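Local coordinates for isochorismatase family protein family (PDB 3TXY), which is of unknown function but belongs to the isochorismatase-like family, whose members are generally assigned hydrolase activity, at residues T13-I19 against I126-T132; L21-V26 against E87-P93; V38-T42 against D159-T163. All coordinates share one frame; numbering follows the deposited sequence.

The three contacts show how one parallel sheet carries both its own framework and the loops and helices at its margin. Contact 1 pairs two central strands; contact 2 joins the chain beyond the first of them to 87-93; contact 3 seats helix 35-51 on the end of strand 153-162. Centres lie about 20 Å apart for contacts 1 and 2, and about 14 Å for contact 3 from either. A probable hydrogen bond between Thr-132 OG1 and Thr-42 OG1 (2.9 Å) ties contact 1 to contact 3, while Leu-21 of contact 2 packs CD2 on Val-38 CG1 (3.6 Å). About 5 Å from the Ile-25 side chain, a 1,2-ethanediol, probably from crystallisation liquor, may mark a pocket.

Contact 1 (T13-I19 against I126-T132); sequences TVALVAI and ITDIVLT
Ala-15 lies at the heart of a regular exchange of backbone hydrogen bonds with 126-132: its N donates to Asp-128 O, and its O receives Val-130 N at 2.8 Å. Val-17 repeats the pattern one step on, taking Val-130 O at 2.8 Å through its N and offering its O to Thr-132 N, and Ile-19 N closes the series on Thr-132 O. At the other end Thr-13 O is gripped twice, by Thr-127 N at 2.9 Å and by Asp-128 N at 3.2 Å. Beside this fork the two threonine hydroxyls, Thr-13 OG1 and Thr-127 OG1, stand 2.7 Å apart. With Thr-127 OG1 set between its backbone N and carbonyl carbon (chi1 61°), that hydroxyl donates to Asp-128 OD1, which it meets from above the carboxylate plane. Asn-11 N and Asn-153 ND2 bond the same carboxylate, so the buried acid is well supplied with donors.

Around this polar spine the side chains alternate. On one face Val-14 CG2 touches Val-130 CG2 at 3.8 Å and Leu-16 CD1 reaches Val-130 CG1 at 3.7 Å, beneath Ala-46 and Phe-49 of helix 35-51. Thr-132 turns its hydroxyl to Thr-42 of the same helix. On the other face Val-17 and Leu-131 run side by side, CG1 against CD1 at 3.7 Å, and helix 136-149 packs over Leu-131. The strands run the same way at 25°. Such a pairing of two inner parallel strands, sandwiched between helices, is the core of the three-layer alpha/beta/alpha fold of isochorismatase-like proteins, with strand order 3-2-1-4-5-6.

Contact 2 (L21-V26 against E87-P93); sequences LQNGIV and EWSAFAP
Two torsions bring Gln-22 and Trp-88 together: CG of Gln-22 sits between its own N and carbonyl carbon (chi1 67°), beyond which the chain runs extended, while the indole of Trp-88 swings opposite its backbone N (chi1 -179°). Gln-22 NE2 thereby comes to lie 3.3 Å above one face of the indole, offset toward the rim, with the amide nearly upright on the ring. The same NE2 donates to Trp-88 O at 3.2 Å, a bent bond from above the carbonyl plane. Gly-24 N reaches that oxygen from the opposite face, so Trp-88 O is clasped between two donors. The other end of the glutamine amide is fixed by Thr-61, whose N bonds OE1.

Asn-23 grips the chain more directly. Its N donates to Ala-90 O at 2.9 Å, and its ND2 donates to Glu-87 O at 3.0 Å, in the carbonyl plane and on a lone pair. Farther along, Ala-92 N donates to Leu-21 O at 3.1 Å; with the Asn-23 N bond it makes Gln-22 and Phe-91 a single backbone bridge. CA of Gly-24 approaches Trp-88 CD1 to 3.3 Å, and one water accepts from NE1 in the ring plane while donating to Gly-24 O.

Two irregular connections, each with a short weakly bonded helix, thus meet at the C-terminal end of a central strand of the parallel sheet, just after Asp-20. As in relatives, where an aspartate here belongs to the catalytic triad, the contact probably borders the corresponding pocket; the usual nucleophilic cysteine is absent from this chain, so activity cannot be assumed.

Contact 3 (V38-T42 against D159-T163); sequences VVAKT and DAVST
Lys-41 leans over the corner of the chain at Asp-159 and Ala-160, and its side chain can be followed outward atom by atom. CB rests on the methyl of Ala-160, the two carbons 3.9 Å apart. CG, lying roughly opposite the backbone N (chi1 -153°), stays on that methyl and also comes within 3.7 Å of Asp-159 O. Bends at the next two torsions then turn the chain along the aspartate, where CD is equally near the backbone oxygen and the carboxylate, at 3.9 Å from Asp-159 OD2. CE passes that oxygen more loosely, at 4.3 Å. At the tip, NZ halts 4.2 Å from the same OD2, beyond salt-bridge distance. Glu-44, one helical turn along, supplies a second acidic neighbour, though the ion pair is long and weak.

Val-38, a turn earlier on the same face of helix 35-51, spans Ala-160 to Ser-162 with its two methyls. CG1 presses on Ala-160 O at 3.3 Å, and CG2 covers Ser-162 OG at 3.5 Å. The serine hydroxyl finds its hydrogen-bond partner in Gln-33 O, as Asp-159 OD1 finds one in Ala-186 N. Within the helix, Thr-42 OG1 bonds Val-38 O at 2.8 Å and shares it with Thr-42 N, the two donors coming from opposite faces of the carbonyl.

The example illustrates a helix laid on a strand end without a single hydrogen bond between the two segments, although Thr-42 ties the helix to Thr-132 of the neighbouring strand. Hydrocarbon covers polar atoms, several of which have partners elsewhere, so the fit between 38-42 and 159-163 rests chiefly on shape; the lysine and aspartate charges, near but not joined, would add at most a modest long-range attraction at its margin.

Contact 1 (T13-I19 against I126-T132)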
loop_
_atom_site.group_PDB
_atom_site.type_symbol
_atom_site.label_atom_id
_atom_site.label_comp_id
_atom_site.label_asym_id
_atom_site.label_seq_id
_atom_site.Cartn_x
_atom_site.Cartn_y
_atom_site.Cartn_z
ATOM N N THR A 13 7.102 -18.614 -14.516
ATOM C CA THR A 13 5.837 -18.651 -13.797
ATOM C C THR A 13 5.355 -17.223 -13.538
ATOM O O THR A 13 5.366 -16.734 -12.398
ATOM C CB THR A 13 6.046 -19.436 -12.486
ATOM O OG1 THR A 13 7.259 -19.002 -11.821
ATOM C CG2 THR A 13 6.162 -20.910 -12.801
ATOM N N VAL A 14 4.966 -16.556 -14.620
ATOM C CA VAL A 14 4.619 -15.144 -14.596
ATOM C C VAL A 14 3.208 -14.897 -15.143
ATOM O O VAL A 14 2.796 -15.522 -16.102
ATOM C CB VAL A 14 5.651 -14.287 -15.386
ATOM C CG1 VAL A 14 5.626 -14.623 -16.872
ATOM C CG2 VAL A 14 5.414 -12.795 -15.151
ATOM N N ALA A 15 2.499 -13.975 -14.500
ATOM C CA ALA A 15 1.185 -13.502 -14.910
ATOM C C ALA A 15 1.175 -11.999 -15.192
ATOM O O ALA A 15 1.935 -11.225 -14.589
ATOM C CB ALA A 15 0.154 -13.835 -13.830
ATOM N N LEU A 16 0.308 -11.609 -16.128
ATOM C CA LEU A 16 0.004 -10.206 -16.428
ATOM C C LEU A 16 -1.229 -9.821 -15.612
ATOM O O LEU A 16 -2.239 -10.508 -15.664
ATOM C CB LEU A 16 -0.296 -10.007 -17.924
ATOM C CG LEU A 16 -0.455 -8.560 -18.423
ATOM C CD1 LEU A 16 0.844 -7.762 -18.350
ATOM C CD2 LEU A 16 -0.971 -8.550 -19.863
ATOM N N VAL A 17 -1.129 -8.739 -14.840
ATOM C CA VAL A 17 -2.235 -8.252 -14.014
ATOM C C VAL A 17 -2.476 -6.785 -14.369
ATOM O O VAL A 17 -1.585 -5.958 -14.208
ATOM C CB VAL A 17 -1.916 -8.377 -12.512
ATOM C CG1 VAL A 17 -3.063 -7.811 -11.659
ATOM C CG2 VAL A 17 -1.650 -9.840 -12.169
ATOM N N ALA A 18 -3.667 -6.484 -14.877
ATOM C CA ALA A 18 -3.991 -5.167 -15.422
ATOM C C ALA A 18 -5.082 -4.527 -14.584
ATOM O O ALA A 18 -6.162 -5.115 -14.422
ATOM C CB ALA A 18 -4.478 -5.322 -16.866
ATOM N N ILE A 19 -4.817 -3.330 -14.054
ATOM C CA ILE A 19 -5.713 -2.710 -13.064
ATOM C C ILE A 19 -6.630 -1.649 -13.661
ATOM O O ILE A 19 -6.156 -0.659 -14.205
ATOM C CB ILE A 19 -4.912 -2.040 -11.925
ATOM C CG1 ILE A 19 -3.915 -3.005 -11.258
ATOM C CG2 ILE A 19 -5.872 -1.475 -10.891
ATOM C CD1 ILE A 19 -4.542 -4.283 -10.723
ATOM N N ILE A 126 1.879 -19.186 -9.910
ATOM C CA ILE A 126 2.530 -17.942 -10.339
ATOM C C ILE A 126 3.413 -17.335 -9.244
ATOM O O ILE A 126 2.984 -17.189 -8.093
ATOM C CB ILE A 126 1.483 -16.898 -10.764
ATOM C CG1 ILE A 126 0.652 -17.427 -11.946
ATOM C CG2 ILE A 126 2.147 -15.565 -11.084
ATOM C CD1 ILE A 126 1.447 -17.802 -13.189
ATOM N N THR A 127 4.641 -16.974 -9.610
ATOM C CA THR A 127 5.590 -16.384 -8.672
ATOM C C THR A 127 5.871 -14.906 -8.965
ATOM O O THR A 127 6.304 -14.178 -8.076
ATOM C CB THR A 127 6.932 -17.136 -8.724
ATOM O OG1 THR A 127 7.463 -17.033 -10.051
ATOM C CG2 THR A 127 6.736 -18.605 -8.353
ATOM N N ASP A 128 5.614 -14.475 -10.211
ATOM C CA ASP A 128 5.997 -13.172 -10.713
ATOM C C ASP A 128 4.738 -12.515 -11.302
ATOM O O ASP A 128 3.962 -13.172 -12.005
ATOM C CB ASP A 128 7.033 -13.298 -11.847
ATOM C CG ASP A 128 8.413 -13.807 -11.382
ATOM O OD1 ASP A 128 8.498 -14.620 -10.428
ATOM O OD2 ASP A 128 9.423 -13.414 -12.022
ATOM N N ILE A 129 4.530 -11.235 -11.017
ATOM C CA ILE A 129 3.453 -10.485 -11.672
ATOM C C ILE A 129 3.995 -9.277 -12.425
ATOM O O ILE A 129 4.891 -8.572 -11.950
ATOM C CB ILE A 129 2.263 -10.101 -10.744
ATOM C CG1 ILE A 129 2.631 -9.060 -9.684
ATOM C CG2 ILE A 129 1.668 -11.338 -10.078
ATOM C CD1 ILE A 129 1.410 -8.568 -8.902
ATOM N N VAL A 130 3.456 -9.083 -13.624
ATOM C CA VAL A 130 3.712 -7.911 -14.432
ATOM C C VAL A 130 2.457 -7.054 -14.358
ATOM O O VAL A 130 1.369 -7.481 -14.739
ATOM C CB VAL A 130 4.094 -8.292 -15.875
ATOM C CG1 VAL A 130 4.115 -7.053 -16.778
ATOM C CG2 VAL A 130 5.444 -9.016 -15.853
ATOM N N LEU A 131 2.636 -5.835 -13.848
ATOM C CA LEU A 131 1.545 -4.945 -13.506
ATOM C C LEU A 131 1.405 -3.773 -14.476
ATOM O O LEU A 131 2.371 -3.080 -14.795
ATOM C CB LEU A 131 1.790 -4.440 -12.088
ATOM C CG LEU A 131 0.719 -4.239 -11.044
ATOM C CD1 LEU A 131 -0.423 -5.255 -11.024
ATOM C CD2 LEU A 131 1.437 -4.214 -9.680
ATOM N N THR A 132 0.182 -3.598 -14.974
ATOM C CA THR A 132 -0.199 -2.423 -15.736
ATOM C C THR A 132 -1.470 -1.830 -15.144
ATOM O O THR A 132 -2.146 -2.460 -14.325
ATOM C CB THR A 132 -0.449 -2.751 -17.227
ATOM O OG1 THR A 132 -1.765 -3.304 -17.410
ATOM C CG2 THR A 132 0.577 -3.715 -17.750
#

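Contact 2 (L21-V26 against E87-P93)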
loop_
_atom_site.group_PDB
_atom_site.type_symbol
_atom_site.label_atom_id
_atom_site.label_comp_id
_atom_site.label_asym_id
_atom_site.label_seq_id
_atom_site.Cartn_x
_atom_site.Cartn_y
_atom_site.Cartn_z
ATOM N N LEU A 21 -8.810 -1.106 -16.120
ATOM C CA LEU A 21 -8.920 -0.656 -17.511
ATOM C C LEU A 21 -10.375 -0.799 -17.972
ATOM O O LEU A 21 -10.725 -1.581 -18.881
ATOM C CB LEU A 21 -7.901 -1.364 -18.389
ATOM C CG LEU A 21 -6.438 -1.161 -17.961
ATOM C CD1 LEU A 21 -5.507 -1.914 -18.921
ATOM C CD2 LEU A 21 -6.055 0.313 -17.916
ATOM N N GLN A 22 -11.201 -0.001 -17.300
ATOM C CA GLN A 22 -12.641 0.014 -17.449
ATOM C C GLN A 22 -13.110 1.370 -17.971
ATOM O O GLN A 22 -12.434 2.396 -17.786
ATOM C CB GLN A 22 -13.311 -0.327 -16.113
ATOM C CG GLN A 22 -13.129 0.703 -15.008
ATOM C CD GLN A 22 -13.455 0.129 -13.647
ATOM O OE1 GLN A 22 -12.780 -0.766 -13.187
ATOM N NE2 GLN A 22 -14.503 0.620 -13.027
ATOM N N ASN A 23 -14.272 1.377 -18.621
ATOM C CA ASN A 23 -14.757 2.566 -19.308
ATOM C C ASN A 23 -14.694 3.842 -18.459
ATOM O O ASN A 23 -14.292 4.907 -18.938
ATOM C CB ASN A 23 -16.200 2.354 -19.768
ATOM C CG ASN A 23 -16.330 1.260 -20.813
ATOM O OD1 ASN A 23 -15.481 1.129 -21.701
ATOM N ND2 ASN A 23 -17.419 0.488 -20.733
ATOM N N GLY A 24 -15.092 3.742 -17.195
ATOM C CA GLY A 24 -15.173 4.915 -16.338
ATOM C C GLY A 24 -13.835 5.487 -15.878
ATOM O O GLY A 24 -13.779 6.584 -15.346
ATOM N N ILE A 25 -12.765 4.726 -16.054
ATOM C CA ILE A 25 -11.446 5.120 -15.579
ATOM C C ILE A 25 -10.504 5.425 -16.756
ATOM O O ILE A 25 -9.739 6.385 -16.695
ATOM C CB ILE A 25 -10.897 4.046 -14.600
ATOM C CG1 ILE A 25 -11.790 4.013 -13.347
ATOM C CG2 ILE A 25 -9.436 4.308 -14.212
ATOM C CD1 ILE A 25 -11.588 2.794 -12.444
ATOM N N VAL A 26 -10.593 4.662 -17.840
ATOM C CA VAL A 26 -9.721 4.935 -18.990
ATOM C C VAL A 26 -9.993 6.299 -19.647
ATOM O O VAL A 26 -9.141 6.808 -20.370
ATOM C CB VAL A 26 -9.751 3.804 -20.040
ATOM C CG1 VAL A 26 -9.340 2.488 -19.405
ATOM C CG2 VAL A 26 -11.126 3.696 -20.697
ATOM N N GLU A 87 -21.989 0.381 -17.226
ATOM C CA GLU A 87 -20.928 0.715 -18.178
ATOM C C GLU A 87 -19.663 1.262 -17.514
ATOM O O GLU A 87 -18.570 1.094 -18.046
ATOM C CB GLU A 87 -21.436 1.683 -19.261
ATOM C CG GLU A 87 -22.338 1.014 -20.293
ATOM C CD GLU A 87 -21.734 -0.265 -20.867
ATOM O OE1 GLU A 87 -20.653 -0.184 -21.483
ATOM O OE2 GLU A 87 -22.331 -1.357 -20.691
ATOM N N TRP A 88 -19.806 1.872 -16.338
ATOM C CA TRP A 88 -18.670 2.422 -15.634
ATOM C C TRP A 88 -17.619 1.364 -15.314
ATOM O O TRP A 88 -16.416 1.633 -15.405
ATOM C CB TRP A 88 -19.144 3.155 -14.380
ATOM C CG TRP A 88 -18.000 3.765 -13.617
ATOM C CD1 TRP A 88 -17.385 4.995 -13.828
ATOM C CD2 TRP A 88 -17.306 3.188 -12.458
ATOM N NE1 TRP A 88 -16.364 5.188 -12.929
ATOM C CE2 TRP A 88 -16.266 4.149 -12.081
ATOM C CE3 TRP A 88 -17.436 2.010 -11.725
ATOM C CZ2 TRP A 88 -15.416 3.925 -10.999
ATOM C CZ3 TRP A 88 -16.561 1.777 -10.664
ATOM C CH2 TRP A 88 -15.576 2.714 -10.304
ATOM N N SER A 89 -18.065 0.154 -14.977
ATOM C CA SER A 89 -17.153 -0.945 -14.591
ATOM C C SER A 89 -16.878 -1.976 -15.700
ATOM O O SER A 89 -16.071 -2.911 -15.481
ATOM C CB SER A 89 -17.689 -1.671 -13.350
ATOM O OG SER A 89 -18.984 -2.203 -13.567
ATOM N N ALA A 90 -17.513 -1.813 -16.869
ATOM C CA ALA A 90 -17.261 -2.677 -18.036
ATOM C C ALA A 90 -15.851 -2.432 -18.584
ATOM O O ALA A 90 -15.390 -1.301 -18.619
ATOM C CB ALA A 90 -18.300 -2.426 -19.146
ATOM N N PHE A 91 -15.178 -3.486 -19.039
ATOM C CA PHE A 91 -13.830 -3.325 -19.598
ATOM C C PHE A 91 -13.865 -2.525 -20.895
ATOM O O PHE A 91 -14.825 -2.611 -21.682
ATOM C CB PHE A 91 -13.156 -4.681 -19.822
ATOM C CG PHE A 91 -12.807 -5.386 -18.553
ATOM C CD1 PHE A 91 -11.781 -4.909 -17.754
ATOM C CD2 PHE A 91 -13.504 -6.512 -18.142
ATOM C CE1 PHE A 91 -11.461 -5.544 -16.561
ATOM C CE2 PHE A 91 -13.172 -7.169 -16.960
ATOM C CZ PHE A 91 -12.153 -6.673 -16.169
ATOM N N ALA A 92 -12.824 -1.727 -21.095
ATOM C CA ALA A 92 -12.650 -1.005 -22.352
ATOM C C ALA A 92 -12.660 -2.018 -23.505
ATOM O O ALA A 92 -11.897 -2.978 -23.480
ATOM C CB ALA A 92 -11.327 -0.259 -22.319
ATOM N N PRO A 93 -13.525 -1.818 -24.527
ATOM C CA PRO A 93 -13.537 -2.772 -25.659
ATOM C C PRO A 93 -12.157 -3.026 -26.294
ATOM O O PRO A 93 -11.860 -4.160 -26.672
ATOM C CB PRO A 93 -14.490 -2.122 -26.664
ATOM C CG PRO A 93 -15.379 -1.249 -25.841
ATOM C CD PRO A 93 -14.564 -0.785 -24.658
HETATM O O HOH W 1 -13.919 7.054 -12.610
#

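Contact 3 (V38-T42 against D159-T163)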
loop_
_atom_site.group_PDB
_atom_site.type_symbol
_atom_site.label_atom_id
_atom_site.label_comp_id
_atom_site.label_asym_id
_atom_site.label_seq_id
_atom_site.Cartn_x
_atom_site.Cartn_y
_atom_site.Cartn_z
ATOM N N VAL A 38 -2.592 3.146 -22.455
ATOM C CA VAL A 38 -2.406 2.126 -21.425
ATOM C C VAL A 38 -3.158 0.864 -21.822
ATOM O O VAL A 38 -2.640 -0.238 -21.700
ATOM C CB VAL A 38 -2.881 2.605 -20.039
ATOM C CG1 VAL A 38 -2.833 1.468 -19.043
ATOM C CG2 VAL A 38 -2.050 3.794 -19.581
ATOM N N VAL A 39 -4.381 1.040 -22.311
ATOM C CA VAL A 39 -5.182 -0.071 -22.826
ATOM C C VAL A 39 -4.456 -0.773 -23.975
ATOM O O VAL A 39 -4.321 -1.991 -23.974
ATOM C CB VAL A 39 -6.594 0.394 -23.265
ATOM C CG1 VAL A 39 -7.330 -0.729 -24.015
ATOM C CG2 VAL A 39 -7.403 0.845 -22.054
ATOM N N ALA A 40 -3.949 -0.002 -24.934
ATOM C CA ALA A 40 -3.293 -0.592 -26.119
ATOM C C ALA A 40 -2.061 -1.390 -25.730
ATOM O O ALA A 40 -1.850 -2.508 -26.194
ATOM C CB ALA A 40 -2.902 0.494 -27.106
ATOM N N LYS A 41 -1.243 -0.799 -24.864
ATOM C CA LYS A 41 -0.001 -1.439 -24.431
ATOM C C LYS A 41 -0.290 -2.729 -23.700
ATOM O O LYS A 41 0.414 -3.737 -23.854
ATOM C CB LYS A 41 0.710 -0.513 -23.473
ATOM C CG LYS A 41 2.187 -0.686 -23.451
ATOM C CD LYS A 41 2.792 0.145 -24.556
ATOM C CE LYS A 41 3.384 -0.724 -25.619
ATOM N NZ LYS A 41 4.041 0.197 -26.590
ATOM N N THR A 42 -1.333 -2.694 -22.876
ATOM C CA THR A 42 -1.718 -3.851 -22.081
ATOM C C THR A 42 -2.190 -4.992 -22.992
ATOM O O THR A 42 -1.813 -6.149 -22.789
ATOM C CB THR A 42 -2.822 -3.476 -21.073
ATOM O OG1 THR A 42 -2.292 -2.522 -20.129
ATOM C CG2 THR A 42 -3.304 -4.701 -20.325
ATOM N N ASP A 159 5.409 2.328 -19.210
ATOM C CA ASP A 159 4.592 2.883 -20.290
ATOM C C ASP A 159 3.214 2.239 -20.392
ATOM O O ASP A 159 2.516 2.405 -21.401
ATOM C CB ASP A 159 5.351 2.881 -21.629
ATOM C CG ASP A 159 5.869 1.522 -22.034
ATOM O OD1 ASP A 159 5.917 0.588 -21.213
ATOM O OD2 ASP A 159 6.251 1.396 -23.229
ATOM N N ALA A 160 2.808 1.519 -19.338
ATOM C CA ALA A 160 1.435 1.036 -19.232
ATOM C C ALA A 160 0.846 1.259 -17.847
ATOM O O ALA A 160 -0.076 0.543 -17.456
ATOM C CB ALA A 160 1.350 -0.438 -19.634
ATOM N N VAL A 161 1.377 2.241 -17.119
ATOM C CA VAL A 161 0.751 2.795 -15.927
ATOM C C VAL A 161 0.729 4.323 -16.064
ATOM O O VAL A 161 1.733 4.929 -16.477
ATOM C CB VAL A 161 1.441 2.364 -14.602
ATOM C CG1 VAL A 161 1.373 0.842 -14.438
ATOM C CG2 VAL A 161 2.894 2.854 -14.497
ATOM N N SER A 162 -0.412 4.931 -15.728
ATOM C CA SER A 162 -0.555 6.384 -15.768
ATOM C C SER A 162 -1.291 6.895 -14.543
ATOM O O SER A 162 -1.975 6.146 -13.834
ATOM C CB SER A 162 -1.241 6.834 -17.061
ATOM O OG SER A 162 -0.441 6.518 -18.181
ATOM N N THR A 163 -1.127 8.182 -14.293
ATOM C CA THR A 163 -1.651 8.800 -13.082
ATOM C C THR A 163 -1.922 10.292 -13.307
ATOM O O THR A 163 -1.958 10.745 -14.453
ATOM C CB THR A 163 -0.726 8.494 -11.880
ATOM O OG1 THR A 163 -1.364 8.888 -10.669
ATOM C CG2 THR A 163 0.667 9.151 -11.998
#